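Antigen TpF1 (Treponema pallidum, PDB 2FJC) binds ferric iron as a Dps-family mini-ferritin and probably works as a metal-ion oxidoreductase in iron storage. Local coordinates at residues 6-17 against 123-132; 34-44 against 92-102. All coordinates share one frame; numbering follows the deposited sequence.

Interaction 1: residues 6-17 against 123-132; sequences PDARAIAAICEQ and LAAESGDAVT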
loop_
_atom_site.group_PDB
_atom_site.type_symbol
_atom_site.label_atom_id
_atom_site.label_comp_id
_atom_site.label_asym_id
_atom_site.label_seq_id
_atom_site.Cartn_x
_atom_site.Cartn_y
_atom_site.Cartn_z
ATOM N N PRO B 6 15.576 21.930 -34.015
ATOM C CA PRO B 6 15.797 23.356 -33.725
ATOM C C PRO B 6 17.131 23.701 -34.377
ATOM O O PRO B 6 18.027 22.853 -34.405
ATOM C CB PRO B 6 15.887 23.391 -32.198
ATOM C CG PRO B 6 15.046 22.238 -31.788
ATOM C CD PRO B 6 15.443 21.161 -32.766
ATOM N N ASP B 7 17.278 24.913 -34.907
ATOM C CA ASP B 7 18.548 25.246 -35.542
ATOM C C ASP B 7 19.656 25.438 -34.514
ATOM O O ASP B 7 19.390 25.643 -33.340
ATOM C CB ASP B 7 18.404 26.471 -36.458
ATOM C CG ASP B 7 17.881 27.699 -35.744
ATOM O OD1 ASP B 7 17.150 28.475 -36.389
ATOM O OD2 ASP B 7 18.209 27.911 -34.562
ATOM N N ALA B 8 20.897 25.335 -34.969
ATOM C CA ALA B 8 22.075 25.464 -34.119
ATOM C C ALA B 8 22.018 26.629 -33.131
ATOM O O ALA B 8 22.388 26.493 -31.963
ATOM C CB ALA B 8 23.312 25.596 -34.990
ATOM N N ARG B 9 21.575 27.780 -33.613
ATOM C CA ARG B 9 21.479 28.960 -32.779
ATOM C C ARG B 9 20.436 28.743 -31.705
ATOM O O ARG B 9 20.530 29.300 -30.607
ATOM C CB ARG B 9 21.072 30.158 -33.631
ATOM C CG ARG B 9 20.480 31.326 -32.859
ATOM C CD ARG B 9 20.085 32.417 -33.831
ATOM N NE ARG B 9 21.128 32.593 -34.842
ATOM C CZ ARG B 9 21.067 33.456 -35.851
ATOM N NH1 ARG B 9 20.001 34.238 -35.990
ATOM N NH2 ARG B 9 22.067 33.525 -36.731
ATOM N N ALA B 10 19.443 27.919 -32.006
ATOM C CA ALA B 10 18.407 27.727 -31.020
ATOM C C ALA B 10 18.803 26.725 -29.959
ATOM O O ALA B 10 18.670 27.005 -28.770
ATOM C CB ALA B 10 17.106 27.309 -31.686
ATOM N N ILE B 11 19.298 25.564 -30.377
ATOM C CA ILE B 11 19.671 24.549 -29.405
ATOM C C ILE B 11 20.812 25.048 -28.527
ATOM O O ILE B 11 20.860 24.755 -27.334
ATOM C CB ILE B 11 20.065 23.186 -30.054
ATOM C CG1 ILE B 11 21.528 23.194 -30.464
ATOM C CG2 ILE B 11 19.152 22.857 -31.210
ATOM C CD1 ILE B 11 22.430 22.640 -29.388
ATOM N N ALA B 12 21.718 25.823 -29.110
ATOM C CA ALA B 12 22.840 26.367 -28.355
ATOM C C ALA B 12 22.347 27.365 -27.322
ATOM O O ALA B 12 22.817 27.391 -26.184
ATOM C CB ALA B 12 23.815 27.065 -29.281
ATOM N N ALA B 13 21.409 28.209 -27.730
ATOM C CA ALA B 13 20.859 29.206 -26.823
ATOM C C ALA B 13 20.089 28.524 -25.687
ATOM O O ALA B 13 20.181 28.927 -24.529
ATOM C CB ALA B 13 19.947 30.153 -27.572
ATOM N N ILE B 14 19.329 27.488 -26.026
ATOM C CA ILE B 14 18.571 26.751 -25.029
ATOM C C ILE B 14 19.516 26.051 -24.049
ATOM O O ILE B 14 19.293 26.094 -22.839
ATOM C CB ILE B 14 17.641 25.719 -25.700
ATOM C CG1 ILE B 14 16.472 26.448 -26.363
ATOM C CG2 ILE B 14 17.125 24.728 -24.686
ATOM C CD1 ILE B 14 15.623 25.582 -27.261
ATOM N N CYS B 15 20.570 25.421 -24.564
ATOM C CA CYS B 15 21.534 24.742 -23.706
ATOM C C CYS B 15 22.194 25.712 -22.739
ATOM O O CYS B 15 22.459 25.370 -21.590
ATOM C CB CYS B 15 22.624 24.066 -24.535
ATOM S SG CYS B 15 22.078 22.576 -25.354
ATOM N N GLU B 16 22.464 26.924 -23.210
ATOM C CA GLU B 16 23.097 27.926 -22.363
ATOM C C GLU B 16 22.150 28.273 -21.209
ATOM O O GLU B 16 22.571 28.431 -20.072
ATOM C CB GLU B 16 23.438 29.178 -23.179
ATOM C CG GLU B 16 24.607 29.982 -22.609
ATOM C CD GLU B 16 25.788 29.093 -22.195
ATOM O OE1 GLU B 16 26.232 28.262 -23.018
ATOM O OE2 GLU B 16 26.273 29.222 -21.042
ATOM N N GLN B 17 20.866 28.389 -21.516
ATOM C CA GLN B 17 19.860 28.688 -20.509
ATOM C C GLN B 17 19.785 27.531 -19.520
ATOM O O GLN B 17 19.808 27.737 -18.301
ATOM C CB GLN B 17 18.496 28.885 -21.173
ATOM C CG GLN B 17 18.287 30.261 -21.795
ATOM C CD GLN B 17 18.200 31.351 -20.739
ATOM O OE1 GLN B 17 17.194 31.472 -20.026
ATOM N NE2 GLN B 17 19.267 32.139 -20.614
ATOM N N LEU B 123 11.995 30.398 -25.814
ATOM C CA LEU B 123 12.984 29.944 -26.786
ATOM C C LEU B 123 12.606 28.578 -27.330
ATOM O O LEU B 123 12.591 28.355 -28.539
ATOM C CB LEU B 123 14.369 29.836 -26.156
ATOM C CG LEU B 123 15.163 31.129 -25.950
ATOM C CD1 LEU B 123 16.512 30.805 -25.299
ATOM C CD2 LEU B 123 15.377 31.820 -27.292
ATOM N N ALA B 124 12.309 27.662 -26.422
ATOM C CA ALA B 124 11.946 26.306 -26.794
ATOM C C ALA B 124 10.690 26.277 -27.650
ATOM O O ALA B 124 10.619 25.559 -28.642
ATOM C CB ALA B 124 11.750 25.469 -25.552
ATOM N N ALA B 125 9.702 27.073 -27.266
ATOM C CA ALA B 125 8.443 27.132 -27.994
ATOM C C ALA B 125 8.645 27.653 -29.415
ATOM O O ALA B 125 8.136 27.070 -30.367
ATOM C CB ALA B 125 7.444 28.015 -27.242
ATOM N N GLU B 126 9.395 28.737 -29.560
ATOM C CA GLU B 126 9.623 29.308 -30.877
ATOM C C GLU B 126 10.491 28.433 -31.776
ATOM O O GLU B 126 10.364 28.480 -32.992
ATOM C CB GLU B 126 10.232 30.712 -30.746
ATOM C CG GLU B 126 9.374 31.650 -29.874
ATOM C CD GLU B 126 9.886 33.094 -29.803
ATOM O OE1 GLU B 126 11.098 33.304 -29.542
ATOM O OE2 GLU B 126 9.062 34.020 -29.990
ATOM N N SER B 127 11.352 27.615 -31.182
ATOM C CA SER B 127 12.242 26.764 -31.963
ATOM C C SER B 127 11.708 25.357 -32.157
ATOM O O SER B 127 12.365 24.520 -32.762
ATOM C CB SER B 127 13.618 26.683 -31.298
ATOM O OG SER B 127 13.537 26.029 -30.042
ATOM N N GLY B 128 10.519 25.088 -31.637
ATOM C CA GLY B 128 9.951 23.764 -31.796
ATOM C C GLY B 128 10.470 22.687 -30.855
ATOM O O GLY B 128 10.152 21.507 -31.024
ATOM N N ASP B 129 11.276 23.072 -29.872
ATOM C CA ASP B 129 11.790 22.103 -28.905
ATOM C C ASP B 129 10.659 21.806 -27.908
ATOM O O ASP B 129 10.662 22.277 -26.765
ATOM C CB ASP B 129 13.011 22.670 -28.174
ATOM C CG ASP B 129 13.698 21.632 -27.293
ATOM O OD1 ASP B 129 13.062 20.594 -26.994
ATOM O OD2 ASP B 129 14.873 21.858 -26.893
ATOM N N ALA B 130 9.692 21.017 -28.365
ATOM C CA ALA B 130 8.523 20.656 -27.574
ATOM C C ALA B 130 8.867 20.028 -26.224
ATOM O O ALA B 130 8.292 20.401 -25.198
ATOM C CB ALA B 130 7.619 19.722 -28.386
ATOM N N VAL B 131 9.808 19.090 -26.219
ATOM C CA VAL B 131 10.205 18.431 -24.981
ATOM C C VAL B 131 10.723 19.416 -23.932
ATOM O O VAL B 131 10.271 19.416 -22.787
ATOM C CB VAL B 131 11.280 17.356 -25.232
ATOM C CG1 VAL B 131 11.869 16.878 -23.921
ATOM C CG2 VAL B 131 10.669 16.189 -25.975
ATOM N N THR B 132 11.677 20.253 -24.313
ATOM C CA THR B 132 12.210 21.218 -23.363
ATOM C C THR B 132 11.094 22.147 -22.900
ATOM O O THR B 132 11.022 22.523 -21.736
ATOM C CB THR B 132 13.331 22.048 -23.987
ATOM O OG1 THR B 132 14.403 21.179 -24.362
ATOM C CG2 THR B 132 13.841 23.090 -22.996
#

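Interaction 2: residues 34-44 against 92-102; sequences NYHWHIYGIEF and ETEKEITIVSA. With FE (Fe (III) ion), chain S.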
loop_
_atom_site.group_PDB
_atom_site.type_symbol
_atom_site.label_atom_id
_atom_site.label_comp_id
_atom_site.label_asym_id
_atom_site.label_seq_id
_atom_site.Cartn_x
_atom_site.Cartn_y
_atom_site.Cartn_z
ATOM N N ASN B 34 19.932 25.987 4.122
ATOM C CA ASN B 34 20.341 27.022 5.052
ATOM C C ASN B 34 19.114 27.492 5.837
ATOM O O ASN B 34 19.124 27.477 7.061
ATOM C CB ASN B 34 20.956 28.195 4.293
ATOM C CG ASN B 34 21.673 29.161 5.206
ATOM O OD1 ASN B 34 21.147 29.561 6.234
ATOM N ND2 ASN B 34 22.877 29.548 4.825
ATOM N N TYR B 35 18.054 27.898 5.142
ATOM C CA TYR B 35 16.851 28.350 5.833
ATOM C C TYR B 35 16.234 27.211 6.625
ATOM O O TYR B 35 15.762 27.397 7.744
ATOM C CB TYR B 35 15.828 28.894 4.839
ATOM C CG TYR B 35 16.369 30.029 4.006
ATOM C CD1 TYR B 35 17.132 31.041 4.590
ATOM C CD2 TYR B 35 16.126 30.092 2.632
ATOM C CE1 TYR B 35 17.640 32.073 3.839
ATOM C CE2 TYR B 35 16.629 31.132 1.867
ATOM C CZ TYR B 35 17.390 32.121 2.475
ATOM O OH TYR B 35 17.912 33.144 1.707
ATOM N N HIS B 36 16.239 26.030 6.027
ATOM C CA HIS B 36 15.690 24.836 6.643
ATOM C C HIS B 36 16.306 24.633 8.026
ATOM O O HIS B 36 15.611 24.294 8.987
ATOM C CB HIS B 36 15.987 23.628 5.736
ATOM C CG HIS B 36 15.496 22.313 6.264
ATOM N ND1 HIS B 36 14.155 22.031 6.447
ATOM C CD2 HIS B 36 16.166 21.179 6.584
ATOM C CE1 HIS B 36 14.022 20.778 6.847
ATOM N NE2 HIS B 36 15.227 20.240 6.939
ATOM N N TRP B 37 17.612 24.853 8.121
ATOM C CA TRP B 37 18.333 24.679 9.370
ATOM C C TRP B 37 18.324 25.856 10.338
ATOM O O TRP B 37 18.253 25.661 11.552
ATOM C CB TRP B 37 19.795 24.355 9.092
ATOM C CG TRP B 37 20.019 23.123 8.319
ATOM C CD1 TRP B 37 19.330 21.956 8.417
ATOM C CD2 TRP B 37 21.060 22.900 7.359
ATOM N NE1 TRP B 37 19.874 21.016 7.578
ATOM C CE2 TRP B 37 20.938 21.567 6.917
ATOM C CE3 TRP B 37 22.083 23.698 6.836
ATOM C CZ2 TRP B 37 21.803 21.006 5.970
ATOM C CZ3 TRP B 37 22.944 23.144 5.897
ATOM C CH2 TRP B 37 22.798 21.808 5.473
ATOM N N HIS B 38 18.382 27.070 9.809
ATOM C CA HIS B 38 18.500 28.231 10.667
ATOM C C HIS B 38 17.318 29.128 10.946
ATOM O O HIS B 38 17.466 30.123 11.647
ATOM C CB HIS B 38 19.675 29.054 10.166
ATOM C CG HIS B 38 20.921 28.247 9.994
ATOM N ND1 HIS B 38 21.586 28.146 8.792
ATOM C CD2 HIS B 38 21.608 27.478 10.869
ATOM C CE1 HIS B 38 22.631 27.348 8.934
ATOM N NE2 HIS B 38 22.667 26.930 10.187
ATOM N N ILE B 39 16.149 28.813 10.411
ATOM C CA ILE B 39 15.000 29.645 10.717
ATOM C C ILE B 39 14.654 29.373 12.173
ATOM O O ILE B 39 15.101 28.392 12.757
ATOM C CB ILE B 39 13.755 29.282 9.885
ATOM C CG1 ILE B 39 13.501 27.771 9.970
ATOM C CG2 ILE B 39 13.920 29.769 8.458
ATOM C CD1 ILE B 39 12.144 27.347 9.436
ATOM N N TYR B 40 13.866 30.262 12.758
ATOM C CA TYR B 40 13.415 30.110 14.129
ATOM C C TYR B 40 12.127 30.896 14.224
ATOM O O TYR B 40 11.882 31.817 13.439
ATOM C CB TYR B 40 14.435 30.650 15.131
ATOM C CG TYR B 40 14.636 32.142 15.058
ATOM C CD1 TYR B 40 15.587 32.697 14.199
ATOM C CD2 TYR B 40 13.884 33.001 15.858
ATOM C CE1 TYR B 40 15.790 34.072 14.141
ATOM C CE2 TYR B 40 14.074 34.373 15.806
ATOM C CZ TYR B 40 15.030 34.902 14.945
ATOM O OH TYR B 40 15.219 36.261 14.886
ATOM N N GLY B 41 11.293 30.519 15.179
ATOM C CA GLY B 41 10.018 31.183 15.342
ATOM C C GLY B 41 8.961 30.136 15.625
ATOM O O GLY B 41 9.182 28.937 15.428
ATOM N N ILE B 42 7.806 30.597 16.081
ATOM C CA ILE B 42 6.715 29.722 16.432
ATOM C C ILE B 42 6.270 28.789 15.292
ATOM O O ILE B 42 5.833 27.676 15.546
ATOM C CB ILE B 42 5.529 30.571 16.973
ATOM C CG1 ILE B 42 4.989 29.945 18.263
ATOM C CG2 ILE B 42 4.450 30.726 15.924
ATOM C CD1 ILE B 42 4.450 28.543 18.109
ATOM N N GLU B 43 6.408 29.227 14.045
ATOM C CA GLU B 43 6.005 28.414 12.900
ATOM C C GLU B 43 7.098 27.465 12.425
ATOM O O GLU B 43 6.948 26.800 11.399
ATOM C CB GLU B 43 5.607 29.306 11.718
ATOM C CG GLU B 43 4.558 30.373 12.010
ATOM C CD GLU B 43 5.122 31.600 12.718
ATOM O OE1 GLU B 43 6.362 31.773 12.716
ATOM O OE2 GLU B 43 4.322 32.401 13.263
ATOM N N PHE B 44 8.194 27.397 13.173
ATOM C CA PHE B 44 9.331 26.557 12.806
ATOM C C PHE B 44 9.060 25.215 12.122
ATOM O O PHE B 44 9.470 25.006 10.980
ATOM C CB PHE B 44 10.220 26.278 14.014
ATOM C CG PHE B 44 11.431 25.451 13.672
ATOM C CD1 PHE B 44 12.498 26.018 12.986
ATOM C CD2 PHE B 44 11.463 24.088 13.950
ATOM C CE1 PHE B 44 13.567 25.241 12.583
ATOM C CE2 PHE B 44 12.528 23.308 13.547
ATOM C CZ PHE B 44 13.583 23.886 12.863
ATOM N N GLU B 92 23.183 32.325 0.720
ATOM C CA GLU B 92 22.816 32.901 2.001
ATOM C C GLU B 92 24.033 32.791 2.907
ATOM O O GLU B 92 24.483 31.694 3.225
ATOM C CB GLU B 92 21.640 32.145 2.616
ATOM C CG GLU B 92 21.156 32.748 3.906
ATOM C CD GLU B 92 20.766 34.207 3.747
ATOM O OE1 GLU B 92 19.693 34.483 3.168
ATOM O OE2 GLU B 92 21.543 35.082 4.191
ATOM N N THR B 93 24.564 33.936 3.318
ATOM C CA THR B 93 25.750 33.956 4.167
ATOM C C THR B 93 25.427 33.983 5.644
ATOM O O THR B 93 26.241 33.569 6.463
ATOM C CB THR B 93 26.638 35.173 3.863
ATOM O OG1 THR B 93 25.881 36.370 4.079
ATOM C CG2 THR B 93 27.138 35.131 2.420
ATOM N N GLU B 94 24.248 34.473 5.997
ATOM C CA GLU B 94 23.894 34.525 7.403
ATOM C C GLU B 94 23.182 33.276 7.885
ATOM O O GLU B 94 22.543 32.561 7.111
ATOM C CB GLU B 94 23.040 35.756 7.707
ATOM C CG GLU B 94 21.692 35.806 7.036
ATOM C CD GLU B 94 21.000 37.145 7.254
ATOM O OE1 GLU B 94 21.564 38.180 6.831
ATOM O OE2 GLU B 94 19.897 37.162 7.850
ATOM N N LYS B 95 23.351 33.004 9.175
ATOM C CA LYS B 95 22.720 31.873 9.843
ATOM C C LYS B 95 21.755 32.546 10.801
ATOM O O LYS B 95 21.845 33.764 11.014
ATOM C CB LYS B 95 23.741 31.060 10.643
ATOM C CG LYS B 95 24.474 29.980 9.871
ATOM C CD LYS B 95 25.364 30.549 8.797
ATOM C CE LYS B 95 26.246 29.470 8.213
ATOM N NZ LYS B 95 27.204 30.037 7.229
ATOM N N GLU B 96 20.854 31.775 11.395
ATOM C CA GLU B 96 19.878 32.353 12.307
ATOM C C GLU B 96 19.104 33.420 11.540
ATOM O O GLU B 96 19.560 34.546 11.381
ATOM C CB GLU B 96 20.576 32.983 13.509
ATOM C CG GLU B 96 19.623 33.632 14.484
ATOM C CD GLU B 96 20.323 34.115 15.735
ATOM O OE1 GLU B 96 20.916 33.269 16.446
ATOM O OE2 GLU B 96 20.279 35.339 16.005
ATOM N N ILE B 97 17.928 33.057 11.059
ATOM C CA ILE B 97 17.122 33.985 10.300
ATOM C C ILE B 97 15.646 33.844 10.630
ATOM O O ILE B 97 15.159 32.764 10.961
ATOM C CB ILE B 97 17.337 33.765 8.788
ATOM C CG1 ILE B 97 16.476 34.743 7.986
ATOM C CG2 ILE B 97 17.007 32.326 8.424
ATOM C CD1 ILE B 97 16.725 34.699 6.486
ATOM N N THR B 98 14.952 34.964 10.542
ATOM C CA THR B 98 13.530 35.046 10.798
ATOM C C THR B 98 12.756 34.222 9.765
ATOM O O THR B 98 13.203 34.074 8.632
ATOM C CB THR B 98 13.126 36.532 10.724
ATOM O OG1 THR B 98 13.006 37.056 12.051
ATOM C CG2 THR B 98 11.856 36.717 9.968
ATOM N N ILE B 99 11.599 33.694 10.153
ATOM C CA ILE B 99 10.793 32.918 9.234
ATOM C C ILE B 99 10.283 33.765 8.065
ATOM O O ILE B 99 10.411 33.369 6.909
ATOM C CB ILE B 99 9.602 32.260 9.962
ATOM C CG1 ILE B 99 10.110 31.054 10.771
ATOM C CG2 ILE B 99 8.526 31.840 8.954
ATOM C CD1 ILE B 99 9.031 30.305 11.547
ATOM N N VAL B 100 9.715 34.930 8.353
ATOM C CA VAL B 100 9.207 35.763 7.274
ATOM C C VAL B 100 10.347 36.232 6.385
ATOM O O VAL B 100 10.191 36.377 5.183
ATOM C CB VAL B 100 8.434 37.004 7.793
ATOM C CG1 VAL B 100 7.256 36.572 8.646
ATOM C CG2 VAL B 100 9.352 37.902 8.566
ATOM N N SER B 101 11.504 36.448 6.981
ATOM C CA SER B 101 12.658 36.901 6.233
ATOM C C SER B 101 13.127 35.803 5.267
ATOM O O SER B 101 13.459 36.081 4.107
ATOM C CB SER B 101 13.765 37.269 7.220
ATOM O OG SER B 101 14.767 38.019 6.584
ATOM N N ALA B 102 13.151 34.560 5.750
ATOM C CA ALA B 102 13.572 33.426 4.931
ATOM C C ALA B 102 12.580 33.183 3.799
ATOM O O ALA B 102 12.970 33.002 2.646
ATOM C CB ALA B 102 13.692 32.170 5.780
HETATM FE FE FE S . 16.509 18.290 7.716
#

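Interaction 1: residues 6-17 against 123-132
Ile14 is the knob that helix 8-38 pushes into a hole made by Leu123, Ala124 and Ser127 of helix 99-127 and Thr132 of helix 130-154. At CB the side chain forks. The CG2 branch goes to the methyl CG2 of Thr132, 4.0 Å away, while CG1 slides past Leu123, coming 4.0 Å from its CB. With CG1 anti to the carbonyl carbon (chi1 -73°), the tip CD1 reaches the floor of the hole, 3.8 Å from Ala124 CA and 3.5 Å from Ser127 OG. One turn earlier Ala10 sets its CB 3.6 Å from Ser127 CB, and Pro6 closes the end by laying CG 3.7 Å from Ser127 O. Leu123 also sends CD1 against Ala13 CB and Gln17 CG. The turn behind Ser127 is a Schellman motif at Gly128, followed by Asp129 as N-cap of helix 130-154; Asp129 OD2 takes the Thr132 OG1 bond at 2.7 Å, and Arg68 of helix 44-71 pairs with OD1. At one end of the four-helix bundle, the start of helix 8-38 thus packs against the end of helix 99-127 and the start of helix 130-154; segments 8-17 and 123-127 run antiparallel at 162° with their axes 10.0 Å apart.

Interaction 2: residues 34-44 against 92-102
Glu92 OE1 is gripped twice: Tyr35 OH donates to it at 2.7 Å, and Arg105 forms a salt bridge with the same oxygen. The phenol uses the anti lone pair, and OE1 lies at the edge of the tyrosine ring, in its plane, although ring and carboxylate are turned 58° apart. Over that ring Ala102 CB makes an off-centre CH-pi contact, 4.2 Å from the centroid, and Ile97 CD1 packs obliquely against CE1.

Further along, the His38 ring is sandwiched. Trp37 CB covers one face, and Lys95 CG covers the opposite one, 3.5 Å from the centroid. Lys95 lies alongside the imidazole and bends at chi2 (66°), its ammonium pairing with Glu82 of a neighbouring subunit. In the ring plane His38 ND1 donates to Asn34 OD1 over 3.0 Å, nearly straight at 170°, which fixes the ring's rotation.

Where helix 8-38 ends, Ile97 N bonds to His38 O at 3.0 Å, while the return bond from Tyr40 N to Ile97 O is weak. Next to this loose parallel pairing, Ile39 CG2 meets Ala102 CB at 3.6 Å, and Ile99 CD1 tucks in beside Glu43 OE1, 3.3 Å away. Glu96 reaches outward to Lys155 of another neighbouring subunit.

Chemically, the straight bond to Asn34 OD1 is consistent with a proton on His38 ND1, and Arg105 together with the tyrosine hydroxyl would favour the carboxylate form of Glu92.

Interactions 1 and 2 tie the same two helices, 8-38 and 99-127, at opposite sides of the chain's centre, with centres about 38 Å apart and nearest atoms about 20 Å apart. Along the chain, interaction 2 is nested inside the loop that interaction 1 closes. Only interaction 2 carries an iron ligand. Within 34-44, His36 NE2 binds the ferric ion at 2.5 Å, and Asp63 and Glu67 of a neighbouring subunit complete the ligands, an inter-subunit site as in other Dps proteins. Interaction 1 lies far from this ion, which is about 28 Å from Gln17 O; its Arg68, which pairs with Asp129, follows Glu67 in helix 44-71.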